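Local atomic coordinates of pyridoxine 4-oxidase (Mesorhizobium loti, PDB entry 4HA6), a protein that probably oxidises the 4-hydroxymethyl group of pyridoxine to the aldehyde pyridoxal with oxygen as electron acceptor, using bound FAD, as a member of the GMC oxidoreductase family. Residues 90-98 with 171-179; 313-321 with 331-340. All coordinates share one frame; numbering follows the deposited sequence.

How the contacts relate
From the N terminus, contact 1 comes first. Residues 90-98 leave the flavin and enter helix 97-107. The chain then runs through 72 residues, less than half of them helical, and returns at 171-179, closing a long loop. Contact 2 opens later, where strand 314-320 turns back after a short connection to pair with strand 333-338. The two contacts are in series: neither nests in the other nor crosses it. They still touch in space, with centres about 12 Å apart. His172 of contact 1 reaches the backbone of Met317, and the Gly179 backbone bonds to Tyr319. The loop beside the flavin-binding segment is thus tied to the antiparallel sheet that borders the pyridoxamine site.

Contact 1 of 2, residues 90-98 with 171-179; sequences MGYMRGHPS and GHNSGEMIG. With FAD (flavin-adenine dinucleotide), chain B.
This contact belongs to the FAD site: Asn173 of the 171-179 loop binds the backbone of Tyr92 and Arg94, just past Gly91, which holds the flavin. Gly91 N donates to FAD O4 at 2.7 Å, and FAD N3 donates to Gly91 O. The Asn173 amide grips the backbone twice. Its ND2 gives a nearly straight bond to Tyr92 O (3.1 Å, 170°), with that oxygen in the amide plane and ND2 above the Tyr92 carbonyl plane. Its OD1 accepts from Arg94 N at 2.7 Å, the donor above the carbonyl plane. ND2 also sits at the edge of the Tyr92 ring. Asn173 CG lies anti to its own carbonyl carbon (chi1 -60°), which turns the amide to the 90-98 backbone. Arg94 lays its CD 3.4 Å from Asn173 O, while its guanidinium pairs with Glu125. Met177 SD rests 3.7 Å from Gly95 C. Water 2 joins Gly95 O, His172 O and Gly175 N, and water 1 donates to Tyr92 O. An alanine here would remove both amide bonds and is likely to leave Arg94 N without this acceptor, loosening the loop's hold on this backbone. Matched donors and acceptors, extended by water, therefore link the backbone just beyond the flavin to the loop.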
loop_
_atom_site.group_PDB
_atom_site.type_symbol
_atom_site.label_atom_id
_atom_site.label_comp_id
_atom_site.label_asym_id
_atom_site.label_seq_id
_atom_site.Cartn_x
_atom_site.Cartn_y
_atom_site.Cartn_z
ATOM N N MET A 90 -8.037 -4.310 3.880
ATOM C CA MET A 90 -7.564 -5.638 4.302
ATOM C C MET A 90 -7.365 -6.715 3.213
ATOM O O MET A 90 -7.306 -7.909 3.520
ATOM C CB MET A 90 -8.321 -6.160 5.546
ATOM C CG MET A 90 -9.854 -6.147 5.497
ATOM S SD MET A 90 -10.615 -5.478 7.005
ATOM C CE MET A 90 -11.081 -3.837 6.422
ATOM N N GLY A 91 -7.221 -6.294 1.957
ATOM C CA GLY A 91 -6.907 -7.224 0.887
ATOM C C GLY A 91 -5.480 -7.698 1.050
ATOM O O GLY A 91 -4.600 -6.895 1.409
ATOM N N TYR A 92 -5.248 -8.989 0.813
ATOM C CA TYR A 92 -3.894 -9.551 0.857
ATOM C C TYR A 92 -3.497 -10.092 -0.522
ATOM O O TYR A 92 -4.019 -11.126 -0.971
ATOM C CB TYR A 92 -3.804 -10.665 1.899
ATOM C CG TYR A 92 -2.401 -11.196 2.122
ATOM C CD1 TYR A 92 -1.499 -10.520 2.947
ATOM C CD2 TYR A 92 -1.983 -12.375 1.511
ATOM C CE1 TYR A 92 -0.209 -11.013 3.161
ATOM C CE2 TYR A 92 -0.696 -12.877 1.718
ATOM C CZ TYR A 92 0.181 -12.191 2.534
ATOM O OH TYR A 92 1.448 -12.697 2.715
ATOM N N MET A 93 -2.588 -9.382 -1.190
ATOM C CA MET A 93 -2.088 -9.779 -2.504
ATOM C C MET A 93 -0.565 -9.712 -2.476
ATOM O O MET A 93 -0.011 -8.621 -2.356
ATOM C CB MET A 93 -2.591 -8.801 -3.586
ATOM C CG MET A 93 -4.065 -8.936 -3.977
ATOM S SD MET A 93 -5.251 -8.268 -2.775
ATOM C CE MET A 93 -6.625 -7.936 -3.894
ATOM N N ARG A 94 0.117 -10.850 -2.595
ATOM C CA ARG A 94 1.584 -10.834 -2.617
ATOM C C ARG A 94 2.106 -9.989 -3.777
ATOM O O ARG A 94 3.042 -9.205 -3.627
ATOM C CB ARG A 94 2.148 -12.252 -2.768
ATOM C CG ARG A 94 1.908 -13.189 -1.607
ATOM C CD ARG A 94 2.420 -14.583 -1.992
ATOM N NE ARG A 94 2.406 -15.493 -0.849
ATOM C CZ ARG A 94 2.780 -16.767 -0.902
ATOM N NH1 ARG A 94 3.201 -17.297 -2.048
ATOM N NH2 ARG A 94 2.728 -17.514 0.189
ATOM N N GLY A 95 1.477 -10.139 -4.938
ATOM C CA GLY A 95 2.008 -9.564 -6.156
ATOM C C GLY A 95 2.322 -10.720 -7.088
ATOM O O GLY A 95 2.126 -11.881 -6.715
ATOM N N HIS A 96 2.797 -10.410 -8.294
ATOM C CA HIS A 96 3.136 -11.420 -9.295
ATOM C C HIS A 96 4.651 -11.560 -9.363
ATOM O O HIS A 96 5.359 -10.562 -9.231
ATOM C CB HIS A 96 2.594 -10.975 -10.653
ATOM C CG HIS A 96 2.848 -11.951 -11.758
ATOM N ND1 HIS A 96 3.979 -11.905 -12.546
ATOM C CD2 HIS A 96 2.118 -13.002 -12.207
ATOM C CE1 HIS A 96 3.930 -12.877 -13.441
ATOM N NE2 HIS A 96 2.816 -13.563 -13.249
ATOM N N PRO A 97 5.159 -12.789 -9.562
ATOM C CA PRO A 97 6.610 -13.041 -9.589
ATOM C C PRO A 97 7.405 -12.055 -10.450
ATOM O O PRO A 97 8.507 -11.646 -10.055
ATOM C CB PRO A 97 6.704 -14.437 -10.207
ATOM C CG PRO A 97 5.457 -15.134 -9.685
ATOM C CD PRO A 97 4.377 -14.039 -9.691
ATOM N N SER A 98 6.861 -11.683 -11.607
ATOM C CA SER A 98 7.529 -10.728 -12.485
ATOM C C SER A 98 7.686 -9.344 -11.835
ATOM O O SER A 98 8.635 -8.614 -12.160
ATOM C CB SER A 98 6.792 -10.613 -13.814
ATOM O OG SER A 98 6.827 -11.840 -14.529
ATOM N N GLY A 171 -7.566 -17.330 -4.510
ATOM C CA GLY A 171 -6.759 -16.218 -4.043
ATOM C C GLY A 171 -5.744 -15.865 -5.116
ATOM O O GLY A 171 -5.640 -16.574 -6.124
ATOM N N HIS A 172 -4.989 -14.788 -4.900
ATOM C CA HIS A 172 -4.112 -14.248 -5.927
ATOM C C HIS A 172 -2.659 -14.611 -5.706
ATOM O O HIS A 172 -1.793 -14.071 -6.381
ATOM C CB HIS A 172 -4.202 -12.715 -5.928
ATOM C CG HIS A 172 -5.518 -12.195 -6.400
ATOM N ND1 HIS A 172 -6.434 -11.619 -5.545
ATOM C CD2 HIS A 172 -6.081 -12.178 -7.631
ATOM C CE1 HIS A 172 -7.505 -11.265 -6.235
ATOM N NE2 HIS A 172 -7.319 -11.591 -7.502
ATOM N N ASN A 173 -2.390 -15.531 -4.787
ATOM C CA ASN A 173 -1.063 -15.580 -4.182
ATOM C C ASN A 173 -0.194 -16.791 -4.516
ATOM O O ASN A 173 0.904 -16.957 -3.967
ATOM C CB ASN A 173 -1.207 -15.355 -2.670
ATOM C CG ASN A 173 -1.831 -13.996 -2.368
ATOM O OD1 ASN A 173 -1.426 -12.988 -2.954
ATOM N ND2 ASN A 173 -2.857 -13.971 -1.518
ATOM N N SER A 174 -0.672 -17.616 -5.441
ATOM C CA SER A 174 0.024 -18.845 -5.771
ATOM C C SER A 174 1.221 -18.607 -6.683
ATOM O O SER A 174 2.011 -19.520 -6.917
ATOM C CB SER A 174 -0.925 -19.803 -6.470
ATOM O OG SER A 174 -1.045 -19.435 -7.830
ATOM N N GLY A 175 1.376 -17.377 -7.177
ATOM C CA GLY A 175 2.337 -17.107 -8.234
ATOM C C GLY A 175 1.591 -16.871 -9.536
ATOM O O GLY A 175 2.144 -16.318 -10.492
ATOM N N GLU A 176 0.333 -17.310 -9.567
ATOM C CA GLU A 176 -0.584 -17.006 -10.665
ATOM C C GLU A 176 -1.596 -15.978 -10.178
ATOM O O GLU A 176 -2.359 -16.248 -9.246
ATOM C CB GLU A 176 -1.315 -18.272 -11.136
ATOM C CG GLU A 176 -2.280 -18.029 -12.306
ATOM C CD GLU A 176 -2.888 -19.309 -12.855
ATOM O OE1 GLU A 176 -3.694 -19.230 -13.818
ATOM O OE2 GLU A 176 -2.562 -20.392 -12.316
ATOM N N MET A 177 -1.612 -14.804 -10.804
ATOM C CA MET A 177 -2.424 -13.696 -10.302
ATOM C C MET A 177 -3.554 -13.294 -11.268
ATOM O O MET A 177 -4.587 -12.752 -10.850
ATOM C CB MET A 177 -1.498 -12.514 -9.947
ATOM C CG MET A 177 -2.189 -11.274 -9.458
ATOM S SD MET A 177 -0.982 -10.218 -8.605
ATOM C CE MET A 177 -2.047 -8.872 -8.065
ATOM N N ILE A 178 -3.376 -13.593 -12.552
ATOM C CA ILE A 178 -4.429 -13.346 -13.543
ATOM C C ILE A 178 -5.494 -14.424 -13.423
ATOM O O ILE A 178 -5.178 -15.616 -13.451
ATOM C CB ILE A 178 -3.878 -13.366 -14.986
ATOM C CG1 ILE A 178 -3.160 -12.054 -15.306
ATOM C CG2 ILE A 178 -4.989 -13.581 -15.991
ATOM C CD1 ILE A 178 -2.568 -12.027 -16.693
ATOM N N GLY A 179 -6.752 -14.011 -13.291
ATOM C CA GLY A 179 -7.848 -14.965 -13.159
ATOM C C GLY A 179 -9.006 -14.322 -12.416
ATOM O O GLY A 179 -9.048 -13.093 -12.300
HETATM P PA FAD B . 2.368 2.780 7.419
HETATM O O1A FAD B . 1.679 1.459 7.729
HETATM O O2A FAD B . 1.545 3.909 6.865
HETATM O O5B FAD B . 3.097 3.260 8.782
HETATM C C5B FAD B . 3.656 4.553 8.988
HETATM C C4B FAD B . 3.598 4.778 10.493
HETATM O O4B FAD B . 4.624 5.671 10.938
HETATM C C3B FAD B . 2.269 5.402 10.896
HETATM O O3B FAD B . 1.807 4.673 12.045
HETATM C C2B FAD B . 2.609 6.847 11.251
HETATM O O2B FAD B . 1.732 7.363 12.268
HETATM C C1B FAD B . 4.056 6.737 11.723
HETATM N N9A FAD B . 4.895 7.951 11.498
HETATM C C8A FAD B . 4.938 8.711 10.382
HETATM N N7A FAD B . 5.837 9.722 10.531
HETATM C C5A FAD B . 6.394 9.617 11.760
HETATM C C6A FAD B . 7.416 10.360 12.544
HETATM N N6A FAD B . 8.051 11.456 12.021
HETATM N N1A FAD B . 7.701 9.906 13.798
HETATM C C2A FAD B . 7.092 8.820 14.321
HETATM N N3A FAD B . 6.160 8.106 13.651
HETATM C C4A FAD B . 5.772 8.444 12.389
HETATM N N1 FAD B . -2.818 -2.522 1.135
HETATM C C2 FAD B . -3.164 -3.784 0.822
HETATM O O2 FAD B . -2.259 -4.588 0.506
HETATM N N3 FAD B . -4.443 -4.202 0.808
HETATM C C4 FAD B . -5.467 -3.392 1.128
HETATM O O4 FAD B . -6.659 -3.794 1.098
HETATM C C4X FAD B . -5.165 -1.987 1.485
HETATM N N5 FAD B . -6.132 -1.101 1.803
HETATM C C5X FAD B . -5.825 0.175 2.145
HETATM C C6 FAD B . -6.831 1.078 2.481
HETATM C C7 FAD B . -6.516 2.386 2.839
HETATM C C7M FAD B . -7.617 3.350 3.203
HETATM C C8 FAD B . -5.092 2.824 2.866
HETATM C C8M FAD B . -4.756 4.241 3.248
HETATM C C9 FAD B . -4.077 1.928 2.535
HETATM C C9A FAD B . -4.404 0.622 2.169
HETATM N N10 FAD B . -3.389 -0.289 1.828
HETATM C C10 FAD B . -3.742 -1.600 1.479
HETATM C "C1'" FAD B . -1.983 0.135 1.832
HETATM C "C2'" FAD B . -1.206 -0.400 3.025
HETATM O "O2'" FAD B . -1.967 -0.221 4.230
HETATM C "C3'" FAD B . 0.102 0.390 3.093
HETATM O "O3'" FAD B . 0.736 0.329 1.804
HETATM C "C4'" FAD B . 1.032 -0.161 4.159
HETATM O "O4'" FAD B . 0.332 -0.137 5.416
HETATM C "C5'" FAD B . 2.332 0.646 4.241
HETATM O "O5'" FAD B . 2.945 0.376 5.500
HETATM P P FAD B . 4.251 1.193 5.936
HETATM O O1P FAD B . 4.946 0.496 7.098
HETATM O O2P FAD B . 5.054 1.555 4.703
HETATM O O3P FAD B . 3.621 2.579 6.439
HETATM O O HOH W 1 -6.034 -12.173 -2.985
HETATM O O HOH W 2 0.736 -14.502 -7.049
HETATM O O HOH W 3 -1.151 -11.193 -5.421
#

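Contact 2 of 2, residues 313-321 with 331-340; sequences HSESMAYMR and PEIVVGCGVA. With PXM (4-(aminomethyl)-5-(hydroxymethyl)-2-methylpyridin-3-ol), chain J.
Tyr319 and Val334 meet in the tightly packed middle of this strand pair. Val334 CG2 lies over one face of the Tyr319 ring, 3.9 Å from its centroid, in a CH-pi contact. Val334 chi1 of 55° sets CG2 anti to the backbone N, over the ring. Met317 CB touches Val334 CG2 at 3.8 Å. With no side chain, Gly336 lets Met317 CE lie 3.6 Å from its CA. On the sheet face that carries Ala318 and Val335, Met320 CG meets Ile333 CG1 at 3.6 Å, and helix 392-409 covers Met320, Ile333 and Val335.

The strands form an antiparallel ladder in the sheet bordering the pyridoxamine site. Ala318 and Val335 make a hydrogen-bonded pair. At one end Glu332 and Ile333 both face Met320, a classic beta bulge. Their amides reach Met320 O from opposite faces of its carbonyl plane.

At the bulge end, Arg321 and Glu332 are partly exposed and more loosely joined. The carboxylate stacks over one guanidinium face, planes 5° apart. Arg321 NH2 and Glu332 OE2 form a salt bridge at 3.6 Å; the oxygen lies out of the guanidinium plane, so charge alone joins them. Arg321 NH1 bonds to Gln330 and Glu332 OE1 to Ala322. At the other end Val339 N donates to His313 O at 2.8 Å, while Glu315 N bonds only weakly to Cys337 O. Buried Ser314 OG lies 3.1 Å from PXM C6 and has no hydrogen-bond partner in the model.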
loop_
_atom_site.group_PDB
_atom_site.type_symbol
_atom_site.label_atom_id
_atom_site.label_comp_id
_atom_site.label_asym_id
_atom_site.label_seq_id
_atom_site.Cartn_x
_atom_site.Cartn_y
_atom_site.Cartn_z
ATOM N N HIS A 313 -16.698 -4.802 1.045
ATOM C CA HIS A 313 -17.282 -4.032 -0.071
ATOM C C HIS A 313 -16.614 -4.234 -1.436
ATOM O O HIS A 313 -17.294 -4.313 -2.467
ATOM C CB HIS A 313 -17.378 -2.529 0.255
ATOM C CG HIS A 313 -18.052 -2.235 1.560
ATOM N ND1 HIS A 313 -19.419 -2.297 1.721
ATOM C CD2 HIS A 313 -17.545 -1.871 2.763
ATOM C CE1 HIS A 313 -19.725 -1.988 2.971
ATOM N NE2 HIS A 313 -18.606 -1.726 3.623
ATOM N N SER A 314 -15.288 -4.292 -1.447
ATOM C CA SER A 314 -14.547 -4.521 -2.682
ATOM C C SER A 314 -14.008 -5.940 -2.641
ATOM O O SER A 314 -12.882 -6.173 -2.199
ATOM C CB SER A 314 -13.395 -3.533 -2.789
ATOM O OG SER A 314 -12.768 -3.637 -4.050
ATOM N N GLU A 315 -14.823 -6.881 -3.107
ATOM C CA GLU A 315 -14.655 -8.279 -2.760
ATOM C C GLU A 315 -13.819 -9.079 -3.746
ATOM O O GLU A 315 -13.292 -10.134 -3.385
ATOM C CB GLU A 315 -16.028 -8.948 -2.595
ATOM C CG GLU A 315 -16.963 -8.227 -1.637
ATOM C CD GLU A 315 -18.116 -9.098 -1.174
ATOM O OE1 GLU A 315 -18.354 -10.156 -1.795
ATOM O OE2 GLU A 315 -18.771 -8.725 -0.175
ATOM N N SER A 316 -13.694 -8.591 -4.980
ATOM C CA SER A 316 -13.047 -9.387 -6.029
ATOM C C SER A 316 -12.351 -8.536 -7.103
ATOM O O SER A 316 -13.016 -7.926 -7.949
ATOM C CB SER A 316 -14.085 -10.307 -6.687
ATOM O OG SER A 316 -13.491 -11.158 -7.653
ATOM N N MET A 317 -11.019 -8.493 -7.055
ATOM C CA MET A 317 -10.225 -7.934 -8.147
ATOM C C MET A 317 -9.994 -9.013 -9.171
ATOM O O MET A 317 -9.656 -10.149 -8.808
ATOM C CB MET A 317 -8.846 -7.495 -7.659
ATOM C CG MET A 317 -8.851 -6.413 -6.625
ATOM S SD MET A 317 -9.814 -5.059 -7.246
ATOM C CE MET A 317 -11.217 -5.250 -6.139
ATOM N N ALA A 318 -10.153 -8.664 -10.445
ATOM C CA ALA A 318 -9.775 -9.560 -11.525
ATOM C C ALA A 318 -8.615 -8.921 -12.280
ATOM O O ALA A 318 -8.816 -7.948 -13.011
ATOM C CB ALA A 318 -10.949 -9.792 -12.463
ATOM N N TYR A 319 -7.408 -9.453 -12.088
ATOM C CA TYR A 319 -6.240 -9.003 -12.843
ATOM C C TYR A 319 -6.169 -9.748 -14.171
ATOM O O TYR A 319 -6.561 -10.914 -14.251
ATOM C CB TYR A 319 -4.966 -9.246 -12.024
ATOM C CG TYR A 319 -5.042 -8.538 -10.702
ATOM C CD1 TYR A 319 -4.672 -7.204 -10.602
ATOM C CD2 TYR A 319 -5.540 -9.177 -9.568
ATOM C CE1 TYR A 319 -4.754 -6.527 -9.395
ATOM C CE2 TYR A 319 -5.637 -8.503 -8.345
ATOM C CZ TYR A 319 -5.245 -7.168 -8.280
ATOM O OH TYR A 319 -5.332 -6.446 -7.102
ATOM N N MET A 320 -5.657 -9.087 -15.208
ATOM C CA MET A 320 -5.628 -9.699 -16.532
ATOM C C MET A 320 -4.673 -8.957 -17.465
ATOM O O MET A 320 -4.129 -7.895 -17.126
ATOM C CB MET A 320 -7.047 -9.724 -17.124
ATOM C CG MET A 320 -7.653 -8.330 -17.345
ATOM S SD MET A 320 -9.463 -8.282 -17.558
ATOM C CE MET A 320 -10.012 -8.389 -15.855
ATOM N N ARG A 321 -4.469 -9.512 -18.650
ATOM C CA ARG A 321 -3.693 -8.812 -19.648
ATOM C C ARG A 321 -4.616 -7.750 -20.241
ATOM O O ARG A 321 -5.844 -7.861 -20.157
ATOM C CB ARG A 321 -3.172 -9.786 -20.712
ATOM C CG ARG A 321 -2.266 -10.896 -20.149
ATOM C CD ARG A 321 -0.934 -10.355 -19.615
ATOM N NE ARG A 321 -0.075 -9.919 -20.708
ATOM C CZ ARG A 321 1.140 -9.402 -20.552
ATOM N NH1 ARG A 321 1.658 -9.258 -19.334
ATOM N NH2 ARG A 321 1.835 -9.026 -21.619
ATOM N N PRO A 331 0.009 -9.306 -14.724
ATOM C CA PRO A 331 -1.165 -8.459 -14.987
ATOM C C PRO A 331 -0.772 -7.140 -15.634
ATOM O O PRO A 331 0.348 -6.664 -15.412
ATOM C CB PRO A 331 -1.730 -8.184 -13.587
ATOM C CG PRO A 331 -1.256 -9.341 -12.727
ATOM C CD PRO A 331 0.082 -9.765 -13.319
ATOM N N GLU A 332 -1.682 -6.562 -16.418
ATOM C CA GLU A 332 -1.497 -5.209 -16.945
ATOM C C GLU A 332 -2.639 -4.291 -16.503
ATOM O O GLU A 332 -2.449 -3.088 -16.327
ATOM C CB GLU A 332 -1.418 -5.218 -18.476
ATOM C CG GLU A 332 -0.322 -6.091 -19.031
ATOM C CD GLU A 332 -0.270 -6.035 -20.541
ATOM O OE1 GLU A 332 -1.294 -6.370 -21.191
ATOM O OE2 GLU A 332 0.794 -5.643 -21.071
ATOM N N ILE A 333 -3.832 -4.858 -16.339
ATOM C CA ILE A 333 -4.972 -4.086 -15.849
ATOM C C ILE A 333 -5.713 -4.893 -14.789
ATOM O O ILE A 333 -5.393 -6.064 -14.545
ATOM C CB ILE A 333 -5.963 -3.686 -16.988
ATOM C CG1 ILE A 333 -6.500 -4.936 -17.697
ATOM C CG2 ILE A 333 -5.326 -2.732 -17.994
ATOM C CD1 ILE A 333 -7.366 -4.642 -18.924
ATOM N N VAL A 334 -6.705 -4.264 -14.169
ATOM C CA VAL A 334 -7.522 -4.908 -13.146
ATOM C C VAL A 334 -8.933 -4.335 -13.223
ATOM O O VAL A 334 -9.113 -3.148 -13.510
ATOM C CB VAL A 334 -6.941 -4.679 -11.724
ATOM C CG1 VAL A 334 -6.772 -3.200 -11.445
ATOM C CG2 VAL A 334 -7.828 -5.342 -10.650
ATOM N N VAL A 335 -9.934 -5.189 -13.030
ATOM C CA VAL A 335 -11.314 -4.736 -12.909
ATOM C C VAL A 335 -11.850 -5.358 -11.637
ATOM O O VAL A 335 -11.796 -6.575 -11.479
ATOM C CB VAL A 335 -12.201 -5.180 -14.099
ATOM C CG1 VAL A 335 -13.659 -4.840 -13.824
ATOM C CG2 VAL A 335 -11.739 -4.526 -15.392
ATOM N N GLY A 336 -12.344 -4.535 -10.723
ATOM C CA GLY A 336 -12.784 -5.030 -9.428
ATOM C C GLY A 336 -14.273 -4.832 -9.227
ATOM O O GLY A 336 -14.863 -3.883 -9.760
ATOM N N CYS A 337 -14.893 -5.727 -8.469
ATOM C CA CYS A 337 -16.323 -5.619 -8.228
ATOM C C CYS A 337 -16.601 -4.876 -6.922
ATOM O O CYS A 337 -16.398 -5.429 -5.844
ATOM C CB CYS A 337 -16.955 -7.009 -8.180
ATOM S SG CYS A 337 -18.730 -6.958 -7.869
ATOM N N GLY A 338 -17.044 -3.622 -7.018
ATOM C CA GLY A 338 -17.397 -2.845 -5.837
ATOM C C GLY A 338 -18.870 -3.009 -5.490
ATOM O O GLY A 338 -19.737 -2.449 -6.168
ATOM N N VAL A 339 -19.164 -3.775 -4.442
ATOM C CA VAL A 339 -20.549 -3.966 -4.001
ATOM C C VAL A 339 -21.224 -2.627 -3.613
ATOM O O VAL A 339 -22.445 -2.477 -3.725
ATOM C CB VAL A 339 -20.650 -5.023 -2.863
ATOM C CG1 VAL A 339 -22.117 -5.375 -2.568
ATOM C CG2 VAL A 339 -19.858 -6.286 -3.232
ATOM N N ALA A 340 -20.416 -1.654 -3.190
ATOM C CA ALA A 340 -20.890 -0.284 -2.954
ATOM C C ALA A 340 -20.796 0.572 -4.221
ATOM O O ALA A 340 -19.829 0.467 -4.975
ATOM C CB ALA A 340 -20.096 0.356 -1.850
HETATM N N1 PXM J . -10.747 -0.502 -3.056
HETATM C C2 PXM J . -9.881 0.427 -2.657
HETATM C C2A PXM J . -10.115 1.887 -2.883
HETATM C C3 PXM J . -8.740 -0.030 -2.014
HETATM O O3 PXM J . -7.810 0.889 -1.582
HETATM C C4 PXM J . -8.504 -1.406 -1.802
HETATM C C5 PXM J . -9.478 -2.340 -2.262
HETATM C C5A PXM J . -9.421 -3.848 -2.113
HETATM O O5 PXM J . -8.178 -4.442 -1.975
HETATM C C6 PXM J . -10.609 -1.816 -2.896
HETATM C C4A PXM J . -7.232 -1.779 -1.095
HETATM N N4 PXM J . -6.060 -1.148 -1.628
#